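Local atomic coordinates of alpha-Amylase (Thermotoga maritima, PDB entry 2B5D), a protein that belongs to glycoside hydrolase family 57, combining a catalytic domain built as an irregular beta/alpha barrel with a largely helical C-terminal part. Residues R2-I7 with G339-I344; R263-D268 with I289-I294; K326-A331 with N372-L377. One frame throughout, in Å; residues are numbered along the deposited sequence.

Overall arrangement
Interactions 1 and 3 are neighbours, on the same side of the chain's centre, their own centres only 9 Å apart, and they touch directly: Gly3 N lies 3.0 Å from Asp376 O, probably a hydrogen bond. Helix 309-338, which supplies 326-331, is followed, after a short loop, by the strand beginning at Val343, and the segments of the two contacts alternate along the chain. Strand 3-11 pairs in parallel with both 343-349 and 377-379. Interaction 2 stands well apart, among loops and helices, with its centre 40 Å from that of interaction 1 and 37 Å from that of interaction 3; the nearest atoms are about 21 and 18 Å away, respectively.

Interaction 1. Residues R2-I7 with G339-I344; sequences RGKILI and GVEPVI
Both Lys4 and Glu341 carry CG beside their own backbone N, opposite the carbonyl carbon (chi1 -68° and -70°), but beyond that they part: the lysine bends at each further torsion, while the glutamate runs on extended. The two chains slant across one another, Lys4 CD resting 3.6 Å from Glu341 CB. Their charged ends stay a little apart, with Lys4 NZ 3.9 Å from Glu341 OE2 in a long salt bridge. That carboxylate probably eases the repulsion between Lys4 and nearby Lys378. On its other oxygen, OE1 takes a weak bond from Arg2 N, and Glu341 CG presses to 3.0 Å from Arg2 O. The backbones pair as parallel strands, 3-11 with 343-349, in the beta/alpha-barrel domain. Lys4 uses both its backbone groups: its N donates to Pro342 O at 2.9 Å, and its O receives Ile344 N at 2.8 Å. Leu6 N then donates to Ile344 O, also at 2.8 Å. Lys4 and Val343 share one face of the sheet, their CB atoms 3.9 Å apart. Val343 also meets Leu6, its CG2 lying 4.2 Å from Leu6 CD2. Ile5 and Ile344 look to the other face, where Ile5 meets Phe367 and Val371 of helix 360-373 and Ile344 reaches Gln330 of helix 309-338.

Interaction 2. Residues R263-D268 with I289-I294; sequences RDIGFD and IKYHRI
Asp264 and Lys290 face each other where two loop segments of the family 57 domain run together, and Asp264 doubles as the N-cap of the short helix about 265-268. Its OD1 accepts Gly266 N at 3.1 Å through the lone pair turned away from OD2, and Thr287 OG1 bonds the same oxygen. OD2 is held by Gly288 N and by a salt bridge with a weak hydrogen bond from Lys290 NZ at 3.3 Å, so the buried carboxylate is gripped at both ends. Lys290 also makes a cation-pi contact with Phe261.

The dense part of the contact is apolar. Ile265 sets its CG2 3.4 Å from Tyr291 CE1 and crosses Ile289 obliquely; helix 68-91 closes over both isoleucines, and helix 97-119 packs on Ile289 and Tyr291. The Tyr291 hydroxyl is bonded to Glu88.

The other side is more polar, and more open to solvent at Arg263 and Asp268. Arg263 bends at chi2 and chi3 to bring its guanidinium over one face of the His292 ring, CZ standing 3.6 Å above that plane near the rim. The planes are 42° apart, so this is no flat stack. Exposed Asp268 fixes the group from its edge, OD1 taking NH2 of Arg263 at 3.0 Å. Between the two backbones, a water accepts His292 N at 3.1 Å and sits 2.7 Å from Arg263 O.

Interaction 3. Residues K326-A331 with N372-L377; sequences KKESQA and NESKDL
Ser374 OG is gripped from two sides: it donates to Glu328 OE1 across a very short 2.5 Å and accepts Asp376 N at 2.9 Å. The second bond closes an ST turn just after helix 360-373. Ser374 turns its OG opposite the backbone N (chi1 176°), and this places the hydroxyl between the turn and the glutamate. Glu328 reaches it with a chain that runs extended beyond CG, so the carboxylate projects from helix 309-338 to the turn.

Asp376 brings a second carboxylate close by. Its OD2 is 4.2 Å from Glu328 OE1, and the two carboxylate planes stand nearly at right angles (89°). A water between them would soften the repulsion, donating to Asp376 OD2 at 2.7 Å and weakly to Glu328 OE1 at 3.2 Å. Asp376 OD2 also forms a salt bridge with Arg332, one helical turn along from Glu328, which probably steadies the negative charge.

Beneath this polar cluster, buried Leu377 spreads its two methyls over the helix surface. CD1 rests 3.7 Å from Glu328 CG, the aliphatic part of the same side chain whose tip holds the serine, and also meets Lys327 CB. CD2 lies 3.6 Å from Ala331 CB and reaches the carbonyl O of Lys327. Val371 of helix 360-373 also packs against Leu377.

At the far end of the helical segment, Lys326 makes a cation-pi contact with Phe213 of the second subunit. The turn at Ser374 delivers the chain from helix 360-373 into strand 377-379, completing a beta-alpha-beta crossover from strand 343-349, with strand 3-11 lying between the two parallel strands, as in alpha/beta folds such as this barrel domain.

Interaction 1. Residues R2-I7 with G339-I344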
loop_
_atom_site.group_PDB
_atom_site.type_symbol
_atom_site.label_atom_id
_atom_site.label_comp_id
_atom_site.label_asym_id
_atom_site.label_seq_id
_atom_site.Cartn_x
_atom_site.Cartn_y
_atom_site.Cartn_z
ATOM N N ARG A 2 21.563 -54.800 0.082
ATOM C CA ARG A 2 21.367 -53.565 -0.669
ATOM C C ARG A 2 20.833 -52.480 0.239
ATOM O O ARG A 2 20.026 -52.746 1.130
ATOM C CB ARG A 2 20.352 -53.782 -1.772
ATOM C CG ARG A 2 20.076 -55.238 -2.079
ATOM C CD ARG A 2 18.845 -55.413 -2.987
ATOM N NE ARG A 2 19.192 -55.771 -4.360
ATOM C CZ ARG A 2 20.262 -55.336 -5.017
ATOM N NH1 ARG A 2 21.093 -54.478 -4.442
ATOM N NH2 ARG A 2 20.491 -55.749 -6.262
ATOM N N GLY A 3 21.295 -51.256 0.005
ATOM C CA GLY A 3 20.782 -50.051 0.657
ATOM C C GLY A 3 19.372 -49.785 0.190
ATOM O O GLY A 3 19.030 -50.098 -0.946
ATOM N N LYS A 4 18.547 -49.223 1.076
ATOM C CA LYS A 4 17.142 -48.953 0.750
ATOM C C LYS A 4 16.918 -47.466 0.503
ATOM O O LYS A 4 17.243 -46.617 1.346
ATOM C CB LYS A 4 16.238 -49.524 1.845
ATOM C CG LYS A 4 16.288 -51.052 1.847
ATOM C CD LYS A 4 16.593 -51.652 3.199
ATOM C CE LYS A 4 15.411 -52.457 3.756
ATOM N NZ LYS A 4 15.096 -53.696 2.965
ATOM N N ILE A 5 16.425 -47.140 -0.684
ATOM C CA ILE A 5 16.201 -45.726 -0.971
ATOM C C ILE A 5 14.754 -45.354 -0.879
ATOM O O ILE A 5 13.901 -45.882 -1.623
ATOM C CB ILE A 5 17.082 -45.045 -2.168
ATOM C CG1 ILE A 5 16.632 -45.458 -3.560
ATOM C CG2 ILE A 5 18.656 -45.196 -1.960
ATOM C CD1 ILE A 5 15.603 -44.455 -4.123
ATOM N N LEU A 6 14.462 -44.489 0.088
ATOM C CA LEU A 6 13.075 -44.046 0.271
ATOM C C LEU A 6 12.879 -42.589 -0.190
ATOM O O LEU A 6 13.254 -41.638 0.501
ATOM C CB LEU A 6 12.545 -44.399 1.693
ATOM C CG LEU A 6 11.362 -43.782 2.463
ATOM C CD1 LEU A 6 10.096 -43.469 1.684
ATOM C CD2 LEU A 6 11.060 -44.590 3.758
ATOM N N ILE A 7 12.329 -42.449 -1.400
ATOM C CA ILE A 7 12.046 -41.124 -1.961
ATOM C C ILE A 7 10.675 -40.703 -1.485
ATOM O O ILE A 7 9.682 -41.393 -1.679
ATOM C CB ILE A 7 12.108 -41.063 -3.553
ATOM C CG1 ILE A 7 13.507 -41.359 -4.109
ATOM C CG2 ILE A 7 11.624 -39.702 -4.073
ATOM C CD1 ILE A 7 14.659 -40.743 -3.307
ATOM N N GLY A 339 26.192 -52.718 9.509
ATOM C CA GLY A 339 25.982 -54.142 9.616
ATOM C C GLY A 339 24.545 -54.514 9.319
ATOM O O GLY A 339 24.150 -55.695 9.350
ATOM N N VAL A 340 23.735 -53.504 9.044
ATOM C CA VAL A 340 22.418 -53.766 8.477
ATOM C C VAL A 340 22.159 -52.769 7.323
ATOM O O VAL A 340 22.913 -51.809 7.130
ATOM C CB VAL A 340 21.327 -53.789 9.583
ATOM C CG1 VAL A 340 21.159 -52.393 10.257
ATOM C CG2 VAL A 340 20.018 -54.380 9.034
ATOM N N GLU A 341 21.137 -53.042 6.533
ATOM C CA GLU A 341 20.781 -52.201 5.402
ATOM C C GLU A 341 20.311 -50.777 5.850
ATOM O O GLU A 341 19.362 -50.646 6.626
ATOM C CB GLU A 341 19.703 -52.916 4.574
ATOM C CG GLU A 341 20.210 -54.159 3.819
ATOM C CD GLU A 341 19.097 -55.189 3.487
ATOM O OE1 GLU A 341 19.046 -55.687 2.326
ATOM O OE2 GLU A 341 18.276 -55.512 4.399
ATOM N N PRO A 342 20.990 -49.705 5.351
ATOM C CA PRO A 342 20.528 -48.344 5.620
ATOM C C PRO A 342 19.214 -48.080 4.899
ATOM O O PRO A 342 18.920 -48.699 3.859
ATOM C CB PRO A 342 21.647 -47.467 5.084
ATOM C CG PRO A 342 22.318 -48.345 4.012
ATOM C CD PRO A 342 22.203 -49.741 4.504
ATOM N N VAL A 343 18.358 -47.260 5.504
ATOM C CA VAL A 343 17.259 -46.715 4.725
ATOM C C VAL A 343 17.420 -45.212 4.643
ATOM O O VAL A 343 17.559 -44.514 5.626
ATOM C CB VAL A 343 15.811 -47.336 5.009
ATOM C CG1 VAL A 343 15.805 -48.303 6.151
ATOM C CG2 VAL A 343 14.694 -46.289 5.077
ATOM N N ILE A 344 17.566 -44.753 3.421
ATOM C CA ILE A 344 17.995 -43.386 3.179
ATOM C C ILE A 344 16.711 -42.681 2.881
ATOM O O ILE A 344 15.999 -43.038 1.894
ATOM C CB ILE A 344 19.054 -43.341 2.017
ATOM C CG1 ILE A 344 20.355 -44.016 2.514
ATOM C CG2 ILE A 344 19.235 -41.933 1.547
ATOM C CD1 ILE A 344 21.324 -44.538 1.422
#

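Interaction 2. Residues R263-D268 with I289-I294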
loop_
_atom_site.group_PDB
_atom_site.type_symbol
_atom_site.label_atom_id
_atom_site.label_comp_id
_atom_site.label_asym_id
_atom_site.label_seq_id
_atom_site.Cartn_x
_atom_site.Cartn_y
_atom_site.Cartn_z
ATOM N N ARG A 263 10.993 -17.083 -17.996
ATOM C CA ARG A 263 10.755 -16.569 -19.336
ATOM C C ARG A 263 9.584 -17.303 -19.925
ATOM O O ARG A 263 9.552 -18.540 -19.972
ATOM C CB ARG A 263 11.983 -16.680 -20.234
ATOM C CG ARG A 263 13.040 -15.633 -19.922
ATOM C CD ARG A 263 12.714 -14.310 -20.578
ATOM N NE ARG A 263 13.912 -13.908 -21.288
ATOM C CZ ARG A 263 14.016 -13.759 -22.598
ATOM N NH1 ARG A 263 15.203 -13.443 -23.112
ATOM N NH2 ARG A 263 12.962 -13.903 -23.390
ATOM N N ASP A 264 8.612 -16.524 -20.371
ATOM C CA ASP A 264 7.323 -17.057 -20.745
ATOM C C ASP A 264 6.745 -16.100 -21.772
ATOM O O ASP A 264 6.998 -14.908 -21.703
ATOM C CB ASP A 264 6.428 -17.164 -19.492
ATOM C CG ASP A 264 5.195 -18.005 -19.722
ATOM O OD1 ASP A 264 4.255 -17.507 -20.372
ATOM O OD2 ASP A 264 5.147 -19.159 -19.229
ATOM N N ILE A 265 5.984 -16.627 -22.725
ATOM C CA ILE A 265 5.456 -15.809 -23.824
ATOM C C ILE A 265 4.418 -14.780 -23.367
ATOM O O ILE A 265 4.073 -13.871 -24.119
ATOM C CB ILE A 265 4.880 -16.664 -24.964
ATOM C CG1 ILE A 265 3.704 -17.502 -24.456
ATOM C CG2 ILE A 265 5.984 -17.484 -25.563
ATOM C CD1 ILE A 265 2.838 -18.070 -25.538
ATOM N N GLY A 266 3.937 -14.931 -22.136
ATOM C CA GLY A 266 2.958 -14.024 -21.567
ATOM C C GLY A 266 3.616 -12.721 -21.188
ATOM O O GLY A 266 2.933 -11.753 -20.900
ATOM N N PHE A 267 4.948 -12.701 -21.189
ATOM C CA PHE A 267 5.714 -11.499 -20.871
ATOM C C PHE A 267 6.407 -10.960 -22.125
ATOM O O PHE A 267 6.784 -9.780 -22.187
ATOM C CB PHE A 267 6.742 -11.795 -19.776
ATOM C CG PHE A 267 6.132 -12.088 -18.425
ATOM C CD1 PHE A 267 5.724 -13.380 -18.089
ATOM C CD2 PHE A 267 5.964 -11.070 -17.483
ATOM C CE1 PHE A 267 5.166 -13.653 -16.843
ATOM C CE2 PHE A 267 5.399 -11.337 -16.222
ATOM C CZ PHE A 267 5.006 -12.634 -15.907
ATOM N N ASP A 268 6.542 -11.834 -23.124
ATOM C CA ASP A 268 7.306 -11.551 -24.336
ATOM C C ASP A 268 6.442 -11.278 -25.553
ATOM O O ASP A 268 6.704 -10.337 -26.302
ATOM C CB ASP A 268 8.254 -12.709 -24.650
ATOM C CG ASP A 268 9.299 -12.912 -23.574
ATOM O OD1 ASP A 268 9.919 -14.004 -23.558
ATOM O OD2 ASP A 268 9.489 -11.989 -22.742
ATOM N N ILE A 289 3.871 -21.941 -21.455
ATOM C CA ILE A 289 4.735 -22.174 -22.596
ATOM C C ILE A 289 5.927 -21.220 -22.624
ATOM O O ILE A 289 5.785 -19.994 -22.765
ATOM C CB ILE A 289 3.984 -22.413 -23.979
ATOM C CG1 ILE A 289 4.863 -21.981 -25.176
ATOM C CG2 ILE A 289 2.501 -21.927 -23.995
ATOM C CD1 ILE A 289 4.577 -20.662 -25.688
ATOM N N LYS A 290 7.096 -21.842 -22.458
ATOM C CA LYS A 290 8.374 -21.184 -22.180
ATOM C C LYS A 290 9.470 -21.757 -23.086
ATOM O O LYS A 290 9.592 -22.978 -23.213
ATOM C CB LYS A 290 8.782 -21.423 -20.717
ATOM C CG LYS A 290 7.684 -21.367 -19.668
ATOM C CD LYS A 290 8.324 -21.232 -18.313
ATOM C CE LYS A 290 7.421 -21.698 -17.195
ATOM N NZ LYS A 290 6.601 -20.602 -16.635
ATOM N N TYR A 291 10.282 -20.884 -23.675
ATOM C CA TYR A 291 11.210 -21.272 -24.748
ATOM C C TYR A 291 12.708 -21.173 -24.457
ATOM O O TYR A 291 13.515 -21.585 -25.257
ATOM C CB TYR A 291 10.901 -20.432 -25.999
ATOM C CG TYR A 291 9.539 -20.678 -26.654
ATOM C CD1 TYR A 291 8.661 -19.639 -26.858
ATOM C CD2 TYR A 291 9.172 -21.950 -27.111
ATOM C CE1 TYR A 291 7.426 -19.855 -27.470
ATOM C CE2 TYR A 291 7.937 -22.176 -27.740
ATOM C CZ TYR A 291 7.088 -21.129 -27.918
ATOM O OH TYR A 291 5.877 -21.334 -28.533
ATOM N N HIS A 292 13.091 -20.631 -23.313
ATOM C CA HIS A 292 14.506 -20.434 -23.001
ATOM C C HIS A 292 15.054 -21.446 -22.002
ATOM O O HIS A 292 14.298 -22.037 -21.207
ATOM C CB HIS A 292 14.741 -19.002 -22.538
ATOM C CG HIS A 292 14.251 -17.971 -23.522
ATOM N ND1 HIS A 292 12.907 -17.702 -23.717
ATOM C CD2 HIS A 292 14.923 -17.169 -24.381
ATOM C CE1 HIS A 292 12.781 -16.756 -24.631
ATOM N NE2 HIS A 292 13.990 -16.412 -25.044
ATOM N N ARG A 293 16.358 -21.692 -22.112
ATOM C CA ARG A 293 17.065 -22.462 -21.115
ATOM C C ARG A 293 17.774 -21.486 -20.162
ATOM O O ARG A 293 17.966 -20.317 -20.498
ATOM C CB ARG A 293 18.061 -23.429 -21.769
ATOM C CG ARG A 293 19.046 -22.786 -22.733
ATOM C CD ARG A 293 19.863 -23.839 -23.471
ATOM N NE ARG A 293 20.980 -23.220 -24.175
ATOM C CZ ARG A 293 22.203 -23.042 -23.674
ATOM N NH1 ARG A 293 22.505 -23.443 -22.444
ATOM N NH2 ARG A 293 23.124 -22.441 -24.409
ATOM N N ILE A 294 18.187 -21.976 -18.997
ATOM C CA ILE A 294 18.833 -21.124 -17.997
ATOM C C ILE A 294 20.068 -20.403 -18.569
ATOM O O ILE A 294 20.330 -19.255 -18.190
ATOM C CB ILE A 294 19.141 -21.910 -16.674
ATOM C CG1 ILE A 294 17.840 -22.396 -16.023
ATOM C CG2 ILE A 294 19.992 -21.073 -15.678
ATOM C CD1 ILE A 294 18.013 -23.501 -15.023
HETATM O O HOH W 1 11.665 -20.168 -20.598
#

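Interaction 3. Residues K326-A331 with N372-L377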
loop_
_atom_site.group_PDB
_atom_site.type_symbol
_atom_site.label_atom_id
_atom_site.label_comp_id
_atom_site.label_asym_id
_atom_site.label_seq_id
_atom_site.Cartn_x
_atom_site.Cartn_y
_atom_site.Cartn_z
ATOM N N LYS A 326 26.321 -41.184 -6.039
ATOM C CA LYS A 326 26.325 -40.707 -4.629
ATOM C C LYS A 326 25.544 -41.600 -3.619
ATOM O O LYS A 326 25.981 -41.778 -2.495
ATOM C CB LYS A 326 25.833 -39.277 -4.557
ATOM C CG LYS A 326 26.823 -38.358 -5.168
ATOM C CD LYS A 326 26.296 -36.967 -5.372
ATOM C CE LYS A 326 27.417 -36.017 -5.084
ATOM N NZ LYS A 326 28.202 -35.801 -6.325
ATOM N N LYS A 327 24.432 -42.197 -4.039
ATOM C CA LYS A 327 23.611 -42.998 -3.096
ATOM C C LYS A 327 24.202 -44.398 -2.893
ATOM O O LYS A 327 24.049 -45.015 -1.813
ATOM C CB LYS A 327 22.149 -43.113 -3.571
ATOM C CG LYS A 327 21.356 -41.779 -3.703
ATOM C CD LYS A 327 21.285 -41.008 -2.400
ATOM C CE LYS A 327 22.465 -40.072 -2.254
ATOM N NZ LYS A 327 22.536 -39.287 -0.994
ATOM N N GLU A 328 24.844 -44.911 -3.951
ATOM C CA GLU A 328 25.545 -46.196 -3.904
ATOM C C GLU A 328 26.768 -46.053 -3.041
ATOM O O GLU A 328 27.032 -46.827 -2.135
ATOM C CB GLU A 328 25.961 -46.586 -5.302
ATOM C CG GLU A 328 24.770 -47.005 -6.158
ATOM C CD GLU A 328 25.176 -47.508 -7.515
ATOM O OE1 GLU A 328 24.454 -48.381 -8.068
ATOM O OE2 GLU A 328 26.218 -47.044 -8.025
ATOM N N SER A 329 27.533 -45.036 -3.313
ATOM C CA SER A 329 28.645 -44.770 -2.445
ATOM C C SER A 329 28.167 -44.676 -0.965
ATOM O O SER A 329 28.711 -45.336 -0.091
ATOM C CB SER A 329 29.353 -43.520 -2.923
ATOM O OG SER A 329 30.337 -43.182 -1.995
ATOM N N GLN A 330 27.114 -43.907 -0.694
ATOM C CA GLN A 330 26.626 -43.706 0.704
ATOM C C GLN A 330 26.096 -45.026 1.325
ATOM O O GLN A 330 26.457 -45.364 2.438
ATOM C CB GLN A 330 25.629 -42.538 0.766
ATOM C CG GLN A 330 24.817 -42.405 2.105
ATOM C CD GLN A 330 23.643 -41.459 1.969
ATOM O OE1 GLN A 330 22.804 -41.599 1.070
ATOM N NE2 GLN A 330 23.572 -40.502 2.861
ATOM N N ALA A 331 25.341 -45.795 0.552
ATOM C CA ALA A 331 24.902 -47.096 0.962
ATOM C C ALA A 331 26.037 -48.034 1.397
ATOM O O ALA A 331 25.974 -48.650 2.484
ATOM C CB ALA A 331 24.048 -47.755 -0.133
ATOM N N ASN A 372 16.745 -49.331 -9.994
ATOM C CA ASN A 372 16.267 -50.648 -10.345
ATOM C C ASN A 372 17.401 -51.579 -10.875
ATOM O O ASN A 372 17.484 -52.733 -10.475
ATOM C CB ASN A 372 15.136 -50.550 -11.371
ATOM C CG ASN A 372 13.770 -50.222 -10.751
ATOM O OD1 ASN A 372 12.865 -49.735 -11.459
ATOM N ND2 ASN A 372 13.604 -50.481 -9.454
ATOM N N GLU A 373 18.263 -51.073 -11.759
ATOM C CA GLU A 373 19.400 -51.842 -12.253
ATOM C C GLU A 373 20.515 -52.008 -11.255
ATOM O O GLU A 373 21.170 -53.049 -11.253
ATOM C CB GLU A 373 19.966 -51.273 -13.564
ATOM C CG GLU A 373 19.025 -51.457 -14.769
ATOM C CD GLU A 373 18.164 -52.727 -14.654
ATOM O OE1 GLU A 373 18.729 -53.856 -14.672
ATOM O OE2 GLU A 373 16.917 -52.588 -14.527
ATOM N N SER A 374 20.738 -51.002 -10.410
ATOM C CA SER A 374 21.800 -51.061 -9.383
ATOM C C SER A 374 21.811 -52.344 -8.554
ATOM O O SER A 374 20.773 -52.843 -8.134
ATOM C CB SER A 374 21.724 -49.874 -8.427
ATOM O OG SER A 374 22.685 -49.998 -7.389
ATOM N N LYS A 375 23.022 -52.852 -8.327
ATOM C CA LYS A 375 23.250 -53.998 -7.472
ATOM C C LYS A 375 23.520 -53.557 -6.020
ATOM O O LYS A 375 23.629 -54.389 -5.121
ATOM C CB LYS A 375 24.407 -54.865 -8.035
ATOM C CG LYS A 375 24.044 -55.657 -9.318
ATOM C CD LYS A 375 22.719 -56.457 -9.167
ATOM C CE LYS A 375 22.260 -57.129 -10.488
ATOM N NZ LYS A 375 23.054 -58.360 -10.833
ATOM N N ASP A 376 23.627 -52.256 -5.793
ATOM C CA ASP A 376 23.922 -51.727 -4.461
ATOM C C ASP A 376 22.644 -51.181 -3.728
ATOM O O ASP A 376 22.716 -50.768 -2.565
ATOM C CB ASP A 376 24.989 -50.603 -4.569
ATOM C CG ASP A 376 26.450 -51.133 -4.809
ATOM O OD1 ASP A 376 26.912 -52.095 -4.114
ATOM O OD2 ASP A 376 27.170 -50.531 -5.663
ATOM N N LEU A 377 21.500 -51.170 -4.418
ATOM C CA LEU A 377 20.384 -50.274 -4.072
ATOM C C LEU A 377 19.058 -50.820 -4.514
ATOM O O LEU A 377 18.929 -51.435 -5.569
ATOM C CB LEU A 377 20.522 -48.870 -4.695
ATOM C CG LEU A 377 21.570 -47.847 -4.297
ATOM C CD1 LEU A 377 21.299 -46.595 -5.074
ATOM C CD2 LEU A 377 21.597 -47.538 -2.808
HETATM O O HOH W 2 26.379 -50.984 -8.210
#